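Local coordinates for protein glucokinase (Thermus thermophilus, PDB 3VOV) that catalyses the phosphorylation of hexoses, probably glucose among them, at the expense of ATP as a zinc-binding kinase of the ROK family, at residues 86-90 and 91-95; 231-235 and 236-240; 265-269 and 270-274; 180-183 and 184-187; 140-144 and 145-149. All coordinates share one frame; numbering follows the deposited sequence. Where two conformers were deposited one is given.

Interaction 1 of 5, residues 86-90 and 91-95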
loop_
_atom_site.group_PDB
_atom_site.type_symbol
_atom_site.label_atom_id
_atom_site.label_comp_id
_atom_site.label_asym_id
_atom_site.label_seq_id
_atom_site.Cartn_x
_atom_site.Cartn_y
_atom_site.Cartn_z
ATOM N N GLN B 86 -29.642 -16.417 17.549
ATOM C CA GLN B 86 -28.927 -17.059 16.437
ATOM C C GLN B 86 -29.809 -17.809 15.422
ATOM O O GLN B 86 -30.564 -18.728 15.772
ATOM C CB GLN B 86 -27.807 -17.975 16.966
ATOM C CG GLN B 86 -26.434 -17.276 17.085
ATOM C CD GLN B 86 -25.468 -17.637 15.942
ATOM O OE1 GLN B 86 -25.092 -16.776 15.123
ATOM N NE2 GLN B 86 -25.054 -18.913 15.889
ATOM N N ASP B 87 -29.694 -17.416 14.154
ATOM C CA ASP B 87 -30.550 -17.951 13.079
ATOM C C ASP B 87 -32.018 -17.927 13.480
ATOM O O ASP B 87 -32.804 -18.777 13.051
ATOM C CB ASP B 87 -30.127 -19.369 12.665
ATOM C CG ASP B 87 -28.760 -19.402 11.992
ATOM O OD1 ASP B 87 -27.884 -20.156 12.490
ATOM O OD2 ASP B 87 -28.558 -18.680 10.984
ATOM N N PHE B 88 -32.373 -16.930 14.287
ATOM C CA PHE B 88 -33.693 -16.809 14.858
ATOM C C PHE B 88 -34.733 -16.182 13.909
ATOM O O PHE B 88 -34.536 -15.071 13.421
ATOM C CB PHE B 88 -33.590 -16.062 16.173
ATOM C CG PHE B 88 -34.840 -16.069 16.933
ATOM C CD1 PHE B 88 -35.277 -17.229 17.550
ATOM C CD2 PHE B 88 -35.617 -14.928 17.004
ATOM C CE1 PHE B 88 -36.465 -17.243 18.237
ATOM C CE2 PHE B 88 -36.795 -14.946 17.694
ATOM C CZ PHE B 88 -37.215 -16.104 18.304
ATOM N N PRO B 89 -35.838 -16.911 13.628
ATOM C CA PRO B 89 -36.820 -16.466 12.617
ATOM C C PRO B 89 -37.785 -15.401 13.121
ATOM O O PRO B 89 -39.009 -15.595 13.111
ATOM C CB PRO B 89 -37.571 -17.753 12.260
ATOM C CG PRO B 89 -37.559 -18.532 13.553
ATOM C CD PRO B 89 -36.214 -18.215 14.215
ATOM N N ILE B 90 -37.211 -14.262 13.499
ATOM C CA ILE B 90 -37.936 -13.143 14.033
ATOM C C ILE B 90 -39.112 -12.698 13.173
ATOM O O ILE B 90 -40.155 -12.357 13.721
ATOM C CB ILE B 90 -36.947 -11.967 14.410
ATOM C CG1 ILE B 90 -37.582 -10.965 15.377
ATOM C CG2 ILE B 90 -36.402 -11.234 13.142
ATOM C CD1 ILE B 90 -38.236 -11.566 16.615
ATOM N N ARG B 91 -38.971 -12.689 11.852
ATOM C CA ARG B 91 -39.998 -12.057 11.035
ATOM C C ARG B 91 -41.380 -12.726 11.178
ATOM O O ARG B 91 -42.386 -12.049 11.436
ATOM C CB ARG B 91 -39.615 -12.012 9.575
ATOM C CG ARG B 91 -40.637 -11.212 8.764
ATOM C CD ARG B 91 -40.568 -11.584 7.322
ATOM N NE ARG B 91 -39.417 -10.973 6.695
ATOM C CZ ARG B 91 -38.662 -11.518 5.740
ATOM N NH1 ARG B 91 -38.896 -12.748 5.274
ATOM N NH2 ARG B 91 -37.651 -10.810 5.250
ATOM N N ARG B 92 -41.425 -14.046 10.983
ATOM C CA ARG B 92 -42.700 -14.791 11.092
ATOM C C ARG B 92 -43.239 -14.765 12.506
ATOM O O ARG B 92 -44.425 -14.630 12.707
ATOM C CB ARG B 92 -42.536 -16.233 10.613
ATOM C CG ARG B 92 -42.557 -16.378 9.110
ATOM C CD ARG B 92 -43.877 -15.915 8.472
ATOM N NE ARG B 92 -43.777 -16.216 7.055
ATOM C CZ ARG B 92 -43.401 -15.361 6.103
ATOM N NH1 ARG B 92 -43.312 -15.795 4.851
ATOM N NH2 ARG B 92 -43.196 -14.063 6.377
ATOM N N ILE B 93 -42.356 -14.909 13.482
ATOM C CA ILE B 93 -42.766 -14.943 14.849
ATOM C C ILE B 93 -43.427 -13.606 15.156
ATOM O O ILE B 93 -44.542 -13.563 15.698
ATOM C CB ILE B 93 -41.562 -15.171 15.760
ATOM C CG1 ILE B 93 -41.030 -16.599 15.603
ATOM C CG2 ILE B 93 -41.964 -14.985 17.209
ATOM C CD1 ILE B 93 -39.683 -16.821 16.212
ATOM N N LEU B 94 -42.770 -12.506 14.785
ATOM C CA LEU B 94 -43.352 -11.199 15.045
ATOM C C LEU B 94 -44.661 -10.991 14.327
ATOM O O LEU B 94 -45.557 -10.425 14.894
ATOM C CB LEU B 94 -42.383 -10.056 14.697
ATOM C CG LEU B 94 -41.962 -9.089 15.814
ATOM C CD1 LEU B 94 -41.298 -7.815 15.243
ATOM C CD2 LEU B 94 -43.007 -8.744 16.876
ATOM N N GLU B 95 -44.755 -11.425 13.075
ATOM C CA GLU B 95 -45.972 -11.304 12.322
ATOM C C GLU B 95 -47.078 -12.080 13.031
ATOM O O GLU B 95 -48.224 -11.624 13.121
ATOM C CB GLU B 95 -45.783 -11.867 10.895
ATOM C CG GLU B 95 -44.865 -10.953 10.035
ATOM C CD GLU B 95 -44.704 -11.376 8.595
ATOM O OE1 GLU B 95 -44.864 -12.572 8.282
ATOM O OE2 GLU B 95 -44.411 -10.491 7.749
#

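Interaction 2 of 5, residues 231-235 and 236-240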
loop_
_atom_site.group_PDB
_atom_site.type_symbol
_atom_site.label_atom_id
_atom_site.label_comp_id
_atom_site.label_asym_id
_atom_site.label_seq_id
_atom_site.Cartn_x
_atom_site.Cartn_y
_atom_site.Cartn_z
ATOM N N SER B 231 -13.874 7.298 -2.761
ATOM C CA SER B 231 -13.835 6.152 -3.661
ATOM C C SER B 231 -15.281 5.672 -3.960
ATOM O O SER B 231 -15.679 5.411 -5.121
ATOM C CB SER B 231 -13.003 5.050 -2.980
ATOM O OG SER B 231 -12.368 4.204 -3.896
ATOM N N LEU B 232 -16.095 5.633 -2.911
ATOM C CA LEU B 232 -17.540 5.314 -3.020
ATOM C C LEU B 232 -18.306 6.310 -3.882
ATOM O O LEU B 232 -19.264 5.953 -4.540
ATOM C CB LEU B 232 -18.180 5.197 -1.610
ATOM C CG LEU B 232 -17.741 3.897 -0.892
ATOM C CD1 LEU B 232 -18.002 3.919 0.631
ATOM C CD2 LEU B 232 -18.427 2.659 -1.562
ATOM N N VAL B 233 -17.877 7.565 -3.901
ATOM C CA VAL B 233 -18.493 8.553 -4.799
ATOM C C VAL B 233 -18.318 8.157 -6.272
ATOM O O VAL B 233 -19.205 8.382 -7.095
ATOM C CB VAL B 233 -17.927 9.959 -4.533
ATOM C CG1 VAL B 233 -18.303 10.954 -5.700
ATOM C CG2 VAL B 233 -18.445 10.460 -3.183
ATOM N N LYS B 234 -17.195 7.523 -6.603
ATOM C CA LYS B 234 -16.971 7.124 -8.001
ATOM C C LYS B 234 -17.945 5.996 -8.380
ATOM O O LYS B 234 -18.349 5.845 -9.532
ATOM C CB LYS B 234 -15.528 6.595 -8.202
ATOM C CG LYS B 234 -14.400 7.450 -7.590
ATOM C CD LYS B 234 -14.351 8.824 -8.164
ATOM C CE LYS B 234 -13.048 9.521 -7.719
ATOM N NZ LYS B 234 -12.741 9.433 -6.239
ATOM N N ALA B 235 -18.274 5.146 -7.418
ATOM C CA ALA B 235 -19.149 4.055 -7.741
ATOM C C ALA B 235 -20.605 4.564 -7.783
ATOM O O ALA B 235 -21.341 4.223 -8.711
ATOM C CB ALA B 235 -18.983 2.947 -6.726
ATOM N N PHE B 236 -21.004 5.396 -6.804
ATOM C CA PHE B 236 -22.411 5.737 -6.633
ATOM C C PHE B 236 -22.834 7.130 -7.089
ATOM O O PHE B 236 -24.001 7.293 -7.447
ATOM C CB PHE B 236 -22.834 5.552 -5.160
ATOM C CG PHE B 236 -22.825 4.137 -4.696
ATOM C CD1 PHE B 236 -23.894 3.284 -4.987
ATOM C CD2 PHE B 236 -21.756 3.642 -3.930
ATOM C CE1 PHE B 236 -23.901 1.960 -4.531
ATOM C CE2 PHE B 236 -21.756 2.314 -3.480
ATOM C CZ PHE B 236 -22.820 1.471 -3.788
ATOM N N ASP B 237 -21.924 8.125 -7.029
ATOM C CA ASP B 237 -22.215 9.528 -7.400
ATOM C C ASP B 237 -23.491 9.991 -6.674
ATOM O O ASP B 237 -24.471 10.384 -7.321
ATOM C CB ASP B 237 -22.347 9.698 -8.936
ATOM C CG ASP B 237 -22.510 11.173 -9.376
ATOM O OD1 ASP B 237 -22.141 12.098 -8.614
ATOM O OD2 ASP B 237 -22.992 11.390 -10.506
ATOM N N PRO B 238 -23.490 9.917 -5.324
ATOM C CA PRO B 238 -24.696 10.196 -4.554
ATOM C C PRO B 238 -24.935 11.701 -4.460
ATOM O O PRO B 238 -23.994 12.479 -4.605
ATOM C CB PRO B 238 -24.331 9.647 -3.171
ATOM C CG PRO B 238 -22.835 9.905 -3.073
ATOM C CD PRO B 238 -22.340 9.576 -4.454
ATOM N N GLY B 239 -26.169 12.116 -4.212
ATOM C CA GLY B 239 -26.479 13.537 -4.019
ATOM C C GLY B 239 -25.583 14.125 -2.931
ATOM O O GLY B 239 -24.934 15.150 -3.127
ATOM N N VAL B 240 -25.517 13.423 -1.802
ATOM C CA VAL B 240 -24.838 13.876 -0.587
ATOM C C VAL B 240 -24.224 12.638 0.060
ATOM O O VAL B 240 -24.761 11.519 -0.052
ATOM C CB VAL B 240 -25.880 14.577 0.382
ATOM C CG1 VAL B 240 -25.443 14.617 1.814
ATOM C CG2 VAL B 240 -26.172 16.031 -0.104
#

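Interaction 3 of 5, residues 265-269 and 270-274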
loop_
_atom_site.group_PDB
_atom_site.type_symbol
_atom_site.label_atom_id
_atom_site.label_comp_id
_atom_site.label_asym_id
_atom_site.label_seq_id
_atom_site.Cartn_x
_atom_site.Cartn_y
_atom_site.Cartn_z
ATOM N N ARG B 265 -9.003 15.813 -1.420
ATOM C CA ARG B 265 -7.862 15.338 -2.232
ATOM C C ARG B 265 -8.183 14.138 -3.138
ATOM O O ARG B 265 -7.548 13.973 -4.179
ATOM C CB ARG B 265 -6.664 14.930 -1.356
ATOM C CG ARG B 265 -5.961 16.182 -0.702
ATOM C CD ARG B 265 -4.597 15.791 -0.111
ATOM N NE ARG B 265 -3.608 15.451 -1.148
ATOM C CZ ARG B 265 -3.138 14.229 -1.403
ATOM N NH1 ARG B 265 -3.567 13.156 -0.706
ATOM N NH2 ARG B 265 -2.218 14.078 -2.363
ATOM N N TYR B 266 -9.090 13.258 -2.705
ATOM C CA TYR B 266 -9.461 12.070 -3.528
ATOM C C TYR B 266 -10.667 12.311 -4.423
ATOM O O TYR B 266 -11.267 11.340 -4.999
ATOM C CB TYR B 266 -9.570 10.794 -2.667
ATOM C CG TYR B 266 -8.152 10.245 -2.403
ATOM C CD1 TYR B 266 -7.610 9.225 -3.204
ATOM C CD2 TYR B 266 -7.343 10.828 -1.453
ATOM C CE1 TYR B 266 -6.300 8.736 -2.974
ATOM C CE2 TYR B 266 -6.037 10.390 -1.233
ATOM C CZ TYR B 266 -5.518 9.362 -1.984
ATOM O OH TYR B 266 -4.231 8.917 -1.718
ATOM N N LEU B 267 -10.995 13.604 -4.560
ATOM C CA LEU B 267 -11.974 14.071 -5.509
ATOM C C LEU B 267 -11.441 15.227 -6.388
ATOM O O LEU B 267 -12.238 15.890 -7.093
ATOM C CB LEU B 267 -13.253 14.443 -4.778
ATOM C CG LEU B 267 -14.058 13.240 -4.237
ATOM C CD1 LEU B 267 -15.140 13.706 -3.226
ATOM C CD2 LEU B 267 -14.698 12.467 -5.450
ATOM N N GLN B 268 -10.116 15.475 -6.348
ATOM C CA GLN B 268 -9.418 16.290 -7.378
ATOM C C GLN B 268 -9.673 15.645 -8.745
ATOM O O GLN B 268 -9.353 14.462 -8.964
ATOM C CB GLN B 268 -7.904 16.352 -7.125
ATOM C CG GLN B 268 -7.544 17.209 -5.925
ATOM C CD GLN B 268 -6.057 17.141 -5.490
ATOM O OE1 GLN B 268 -5.748 17.606 -4.391
ATOM N NE2 GLN B 268 -5.149 16.563 -6.329
ATOM N N GLY B 269 -10.251 16.421 -9.650
ATOM C CA GLY B 269 -10.604 15.923 -10.982
ATOM C C GLY B 269 -12.063 15.481 -11.079
ATOM O O GLY B 269 -12.512 14.994 -12.158
ATOM N N TRP B 270 -12.798 15.659 -9.977
ATOM C CA TRP B 270 -14.165 15.131 -9.839
ATOM C C TRP B 270 -15.092 16.174 -9.226
ATOM O O TRP B 270 -14.617 17.104 -8.596
ATOM C CB TRP B 270 -14.145 13.866 -8.936
ATOM C CG TRP B 270 -13.338 12.771 -9.542
ATOM C CD1 TRP B 270 -11.971 12.602 -9.466
ATOM C CD2 TRP B 270 -13.833 11.694 -10.342
ATOM N NE1 TRP B 270 -11.602 11.500 -10.194
ATOM C CE2 TRP B 270 -12.722 10.916 -10.728
ATOM C CE3 TRP B 270 -15.119 11.327 -10.805
ATOM C CZ2 TRP B 270 -12.847 9.780 -11.549
ATOM C CZ3 TRP B 270 -15.241 10.176 -11.605
ATOM C CH2 TRP B 270 -14.111 9.422 -11.959
ATOM N N GLU B 271 -16.401 16.026 -9.421
ATOM C CA GLU B 271 -17.375 16.841 -8.685
ATOM C C GLU B 271 -17.648 16.179 -7.321
ATOM O O GLU B 271 -18.153 15.055 -7.251
ATOM C CB GLU B 271 -18.719 16.957 -9.435
ATOM C CG GLU B 271 -18.749 17.764 -10.724
ATOM C CD GLU B 271 -20.164 17.716 -11.395
ATOM O OE1 GLU B 271 -20.290 17.010 -12.426
ATOM O OE2 GLU B 271 -21.147 18.356 -10.888
ATOM N N ALA B 272 -17.347 16.882 -6.250
ATOM C CA ALA B 272 -17.429 16.359 -4.910
ATOM C C ALA B 272 -18.835 16.574 -4.309
ATOM O O ALA B 272 -19.245 17.701 -4.161
ATOM C CB ALA B 272 -16.394 17.076 -4.068
ATOM N N PRO B 273 -19.572 15.487 -3.952
ATOM C CA PRO B 273 -20.814 15.714 -3.236
ATOM C C PRO B 273 -20.512 16.365 -1.905
ATOM O O PRO B 273 -19.432 16.133 -1.342
ATOM C CB PRO B 273 -21.379 14.287 -3.029
ATOM C CG PRO B 273 -20.782 13.486 -4.154
ATOM C CD PRO B 273 -19.340 14.054 -4.165
ATOM N N PRO B 274 -21.448 17.179 -1.396
ATOM C CA PRO B 274 -21.307 17.665 -0.020
ATOM C C PRO B 274 -21.172 16.503 0.956
ATOM O O PRO B 274 -21.886 15.504 0.828
ATOM C CB PRO B 274 -22.636 18.381 0.244
ATOM C CG PRO B 274 -23.149 18.759 -1.110
ATOM C CD PRO B 274 -22.676 17.690 -2.048
#

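Interaction 4 of 5, residues 180-183 and 184-187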
loop_
_atom_site.group_PDB
_atom_site.type_symbol
_atom_site.label_atom_id
_atom_site.label_comp_id
_atom_site.label_asym_id
_atom_site.label_seq_id
_atom_site.Cartn_x
_atom_site.Cartn_y
_atom_site.Cartn_z
ATOM N N LEU B 180 -9.363 -0.559 9.302
ATOM C CA LEU B 180 -8.401 0.541 9.329
ATOM C C LEU B 180 -8.796 1.650 10.263
ATOM O O LEU B 180 -7.919 2.348 10.797
ATOM C CB LEU B 180 -8.264 1.164 7.926
ATOM C CG LEU B 180 -7.571 0.236 6.889
ATOM C CD1 LEU B 180 -7.751 0.869 5.486
ATOM C CD2 LEU B 180 -6.043 -0.050 7.209
ATOM N N ALA B 181 -10.119 1.861 10.400
ATOM C CA ALA B 181 -10.625 3.134 10.932
ATOM C C ALA B 181 -11.777 3.034 11.924
ATOM O O ALA B 181 -12.223 4.069 12.470
ATOM C CB ALA B 181 -11.028 4.062 9.766
ATOM N N ALA B 182 -12.281 1.824 12.166
ATOM C CA ALA B 182 -13.375 1.701 13.144
ATOM C C ALA B 182 -12.855 2.020 14.556
ATOM O O ALA B 182 -11.656 1.977 14.809
ATOM C CB ALA B 182 -13.982 0.280 13.105
ATOM N N GLY B 183 -13.787 2.326 15.464
ATOM C CA GLY B 183 -13.532 2.347 16.900
ATOM C C GLY B 183 -12.631 1.269 17.395
ATOM O O GLY B 183 -11.624 1.567 18.000
ATOM N N ARG B 184 -12.952 0.015 17.119
ATOM C CA ARG B 184 -12.140 -1.073 17.606
ATOM C C ARG B 184 -10.794 -1.147 16.920
ATOM O O ARG B 184 -9.857 -1.675 17.473
ATOM C CB ARG B 184 -12.850 -2.418 17.467
ATOM C CG ARG B 184 -14.011 -2.595 18.452
ATOM C CD ARG B 184 -14.694 -3.933 18.253
ATOM N NE ARG B 184 -13.717 -4.987 18.372
ATOM C CZ ARG B 184 -13.400 -5.836 17.405
ATOM N NH1 ARG B 184 -12.484 -6.768 17.634
ATOM N NH2 ARG B 184 -14.006 -5.772 16.242
ATOM N N ALA B 185 -10.710 -0.659 15.690
ATOM C CA ALA B 185 -9.411 -0.599 14.999
ATOM C C ALA B 185 -8.484 0.435 15.670
ATOM O O ALA B 185 -7.302 0.188 15.893
ATOM C CB ALA B 185 -9.641 -0.260 13.562
ATOM N N LEU B 186 -9.030 1.601 15.998
ATOM C CA LEU B 186 -8.253 2.614 16.711
ATOM C C LEU B 186 -7.744 2.094 18.052
ATOM O O LEU B 186 -6.572 2.278 18.410
ATOM C CB LEU B 186 -9.127 3.826 16.969
ATOM C CG LEU B 186 -9.635 4.654 15.784
ATOM C CD1 LEU B 186 -10.655 5.695 16.295
ATOM C CD2 LEU B 186 -8.462 5.373 15.082
ATOM N N GLU B 187 -8.632 1.445 18.802
ATOM C CA GLU B 187 -8.249 0.855 20.080
ATOM C C GLU B 187 -7.220 -0.265 19.910
ATOM O O GLU B 187 -6.313 -0.400 20.757
ATOM C CB GLU B 187 -9.476 0.314 20.804
ATOM C CG GLU B 187 -10.464 1.422 21.114
ATOM C CD GLU B 187 -11.698 0.947 21.878
ATOM O OE1 GLU B 187 -12.014 -0.264 21.859
ATOM O OE2 GLU B 187 -12.363 1.811 22.452
#

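Interaction 5 of 5, residues 140-144 and 145-149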
loop_
_atom_site.group_PDB
_atom_site.type_symbol
_atom_site.label_atom_id
_atom_site.label_comp_id
_atom_site.label_asym_id
_atom_site.label_seq_id
_atom_site.Cartn_x
_atom_site.Cartn_y
_atom_site.Cartn_z
ATOM N N VAL B 140 -26.645 2.603 1.361
ATOM C CA VAL B 140 -26.833 3.322 0.127
ATOM C C VAL B 140 -28.330 3.456 -0.166
ATOM O O VAL B 140 -29.064 2.455 -0.172
ATOM C CB VAL B 140 -26.153 2.600 -1.053
ATOM C CG1 VAL B 140 -26.182 3.532 -2.282
ATOM C CG2 VAL B 140 -24.684 2.279 -0.697
ATOM N N VAL B 141 -28.753 4.694 -0.410
ATOM C CA VAL B 141 -30.164 5.045 -0.674
ATOM C C VAL B 141 -30.228 5.621 -2.081
ATOM O O VAL B 141 -29.596 6.634 -2.384
ATOM C CB VAL B 141 -30.707 6.063 0.352
ATOM C CG1 VAL B 141 -32.198 6.412 0.092
ATOM C CG2 VAL B 141 -30.554 5.458 1.811
ATOM N N LEU B 142 -30.919 4.911 -2.947
ATOM C CA LEU B 142 -31.149 5.371 -4.298
ATOM C C LEU B 142 -32.643 5.383 -4.673
ATOM O O LEU B 142 -33.351 4.483 -4.228
ATOM C CB LEU B 142 -30.489 4.336 -5.263
ATOM C CG LEU B 142 -29.058 3.810 -4.993
ATOM C CD1 LEU B 142 -28.642 2.650 -5.900
ATOM C CD2 LEU B 142 -28.041 4.928 -5.103
ATOM N N GLY B 143 -33.135 6.351 -5.488
ATOM C CA GLY B 143 -34.250 7.373 -5.020
ATOM C C GLY B 143 -35.034 6.709 -3.867
ATOM O O GLY B 143 -36.180 6.281 -4.041
ATOM N N GLY B 144 -34.484 6.837 -2.659
ATOM C CA GLY B 144 -35.405 7.196 -1.533
ATOM C C GLY B 144 -35.553 5.774 -0.918
ATOM O O GLY B 144 -36.228 5.621 0.070
ATOM N N ARG B 145 -34.933 4.733 -1.541
ATOM C CA ARG B 145 -34.942 3.349 -1.014
ATOM C C ARG B 145 -33.537 2.728 -0.830
ATOM O O ARG B 145 -32.614 2.964 -1.623
ATOM C CB ARG B 145 -35.780 2.382 -1.873
ATOM C CG ARG B 145 -37.218 2.796 -2.234
ATOM C CD ARG B 145 -38.249 2.823 -1.063
ATOM N NE ARG B 145 -38.032 1.902 0.050
ATOM C CZ ARG B 145 -38.743 0.802 0.330
ATOM N NH1 ARG B 145 -38.426 0.083 1.409
ATOM N NH2 ARG B 145 -39.767 0.421 -0.422
ATOM N N VAL B 146 -33.403 1.944 0.229
ATOM C CA VAL B 146 -32.164 1.213 0.537
ATOM C C VAL B 146 -31.780 0.204 -0.568
ATOM O O VAL B 146 -32.601 -0.615 -1.028
ATOM C CB VAL B 146 -32.261 0.528 1.942
ATOM C CG1 VAL B 146 -31.122 -0.459 2.158
ATOM C CG2 VAL B 146 -32.301 1.601 3.042
ATOM N N LEU B 147 -30.521 0.274 -0.981
ATOM C CA LEU B 147 -29.927 -0.746 -1.856
ATOM C C LEU B 147 -29.609 -1.972 -1.010
ATOM O O LEU B 147 -28.700 -1.947 -0.219
ATOM C CB LEU B 147 -28.601 -0.225 -2.443
ATOM C CG LEU B 147 -28.069 -0.599 -3.832
ATOM C CD1 LEU B 147 -26.495 -0.643 -3.858
ATOM C CD2 LEU B 147 -28.696 -1.813 -4.491
ATOM N N ARG B 148 -30.330 -3.050 -1.207
ATOM C CA ARG B 148 -30.131 -4.239 -0.397
ATOM C C ARG B 148 -29.190 -5.277 -1.007
ATOM O O ARG B 148 -28.614 -6.045 -0.249
ATOM C CB ARG B 148 -31.469 -4.894 -0.022
ATOM C CG ARG B 148 -32.064 -4.292 1.339
ATOM C CD ARG B 148 -33.397 -4.946 1.763
ATOM N NE ARG B 148 -34.260 -3.990 2.455
ATOM C CZ ARG B 148 -35.470 -3.602 2.021
ATOM N NH1 ARG B 148 -35.987 -4.098 0.890
ATOM N NH2 ARG B 148 -36.192 -2.711 2.719
ATOM N N GLY B 149 -29.099 -5.296 -2.337
ATOM C CA GLY B 149 -28.306 -6.278 -3.079
ATOM C C GLY B 149 -29.053 -7.590 -3.325
ATOM O O GLY B 149 -30.044 -7.887 -2.659
HETATM O O HOH W 1 -27.363 -0.204 1.532
#

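Interaction 1 of 5, residues 86-90 and 91-95
The phenyl ring of Phe88 is met obliquely by the terminal methyl of Ile93, whose CD1 stands 3.3 Å from Phe88 CZ, while CD1 of Ile90 lies in the ring plane at its edge. The setting is a helix N-terminus: Pro89 is the N-cap of helix 90-98, and the ring of Phe88, the residue before it, reaches the first turn at Ile93. Phe88 reaches its place with CG anti to the backbone N (chi1 -171°), and its side chain crosses that of Ile93 at about a right angle. The same methyl also touches the pyrrolidine ring, with Ile93 CD1 3.8 Å from Pro89 CG, so one small apolar cluster bridges the entry to the helix. Backbone bonding strengthens as the helix begins. Ile93 N makes a weak bond of 3.4 Å to Pro89 O, whereas Leu94 N is held by Ile90 O at 2.8 Å. Ile90 and Leu94 anchor the turn inward, against helix 36-54 and Leu63 of strand 61-65; on the outer side, charge takes over. There Arg92 and Glu95 form a salt bridge one turn apart, Arg92 NH2 meeting the syn side of Glu95 OE1 at 2.9 Å, 32° out of the carboxylate plane.

Interaction 2 of 5, residues 231-235 and 236-240
Leu232 and Phe236 lie side by side along the last turn of helix 212-236, pointing the same way, and here the contact is tight. Leu232 CD2 sits in the plane of the phenyl ring, at its edge, 3.9 Å from Phe236 CE2. Phe236 carries its CG beside the backbone N (chi1 -67°), which also brings Phe236 CD2 to 3.5 Å from Leu232 O. That carbonyl accepts Phe236 N at 2.9 Å, almost head-on. One residue later the helix geometry breaks: Asp237 adopts positive phi, and its N still bonds to Val233 O at 2.7 Å but with the donor tilted 29° from the carbonyl plane. The loose part is Pro238, its CD 4.2 Å from Val233 CG2. Even this looser end is buried, and the carboxylate of Asp237 is bound by Arg151 and Gln153 of the second subunit. Replacing Phe236 with an alanine would probably leave Leu232 without the ring beside it and open a gap toward Leu147 and Leu128. The helix end is thus wedged between the subunit interface and the sheet: Leu232, Phe236 and Pro238 all pack on Leu128 of strand 127-132, while the chain runs on into strand 240-244.

Interaction 3 of 5, residues 265-269 and 270-274
Trp270 starts its contact at CB, which rests 3.8 Å from Leu267 CD2 and 3.3 Å from Leu267 O. The next atom, CG, lies 3.4 Å from Gly269 C, and Gly269 O stands over one face of the indole. Farther out, Trp270 CD1 comes to 3.3 Å from Gln268 O, a carbonyl that approaches the ring edge near its plane. With CG beside the backbone N (chi1 -63°), the indole is laid back along the turn that precedes it. Its NE1 is hydrogen-bonded beyond the two segments, and the ring reaches Lys234, with which it makes a cation-pi contact, and His159 of the second subunit. Exchange of Trp270 for a serine is likely to leave the Lys234 ammonium without its aromatic partner and His159 of the second subunit without the ring it meets. Leu267 reaches past Trp270 to the chain beyond, its CD1 3.7 Å from Ala272 CB. The backbone beneath is a type II beta turn from Leu267 to Trp270, closed by Trp270 N bonding to Leu267 O at 2.9 Å from well above the carbonyl plane, with Gly269 at the third position, where positive phi is the hallmark of this turn.

Interaction 4 of 5, residues 180-183 and 184-187
Leu186 and Glu187 both carry CG anti to their own carbonyl carbon (chi1 -65° and -62°), which brings each side chain back over the carbonyls of Ala182 and Gly183. Leu186 CG thus lies 3.5 Å from Ala182 O, and Glu187 CG 3.3 Å from Gly183 O. The carbonyls themselves serve the new helix, Ala182 O accepting Leu186 N at 2.9 Å and Gly183 O accepting Glu187 N at 3.1 Å. Ala182, with an extended psi of 161°, is the N-cap that separates helix 177-181 from helix 183-194. The methyl of Ala185 fills the inside of this bend, its CB 3.3 Å from Ala182 O and 3.8 Å from Ala181 N. Polar tips lead outward: Arg184 bonds to the Tyr192 carbonyl of the fourth subunit, and Glu187 to the backbone of Thr200. Inward, Leu186 packs on Leu217 and Ala221 of helix 212-236, while Ala181 and Ala182 rest on Ile136 of strand 136-142, so the junction is clamped between that helix and the sheet.

Interaction 5 of 5, residues 140-144 and 145-149
Val140 O is gripped twice from the returning chain: Leu147 N bonds to it at 2.7 Å, almost perfectly straight at 176°, and Val146 CA adds a CA-H...O contact of 3.4 Å. A water extends the pairing, accepting from Val140 N at 2.9 Å and donating to Leu147 O. Nearer the turn, Leu142 and Arg145 form a hydrogen-bonded pair, with Leu142 N 2.9 Å from Arg145 O and Arg145 N 3.1 Å from Leu142 O, the latter donor well above the carbonyl plane. One step farther from the turn, Val141 and Val146 make the non-hydrogen-bonded pair, and both lean on helix 107-118. Leu147 meets the strand apolarly, its CG 3.9 Å from Leu142 CD1 as the two side chains cross obliquely and its CB 4.0 Å from Val140 CB. Leu142 also packs on Leu142 of the second subunit. With only Gly143 and Gly144 as its loop, the second at positive phi, this is a tight two-residue beta hairpin at the edge, within this chain, of a five-stranded mixed sheet.

In the fold
Interactions 2, 3 and 5 form one connected region. Lys234 NZ of interaction 2 probably bonds to Tyr266 O of interaction 3 at 2.7 Å, and their centres are about 10 Å apart. On its other side interaction 2 meets the hairpin of interaction 5, Phe236 CE1 lying 3.7 Å from Leu147 CD1. All three touch the second subunit, and the side chains of Lys234 and Trp270 come within about 6 and 5 Å of a zinc ion that is probably the second subunit's, as Trp270 meets the zinc ligand His159 there. Interaction 4 lies instead near the zinc site of its own chain, Leu180 about 6 Å, side chain to side chain, from the ligand Cys176. Interaction 1 stands apart, its centre about 43 Å from that of interaction 3.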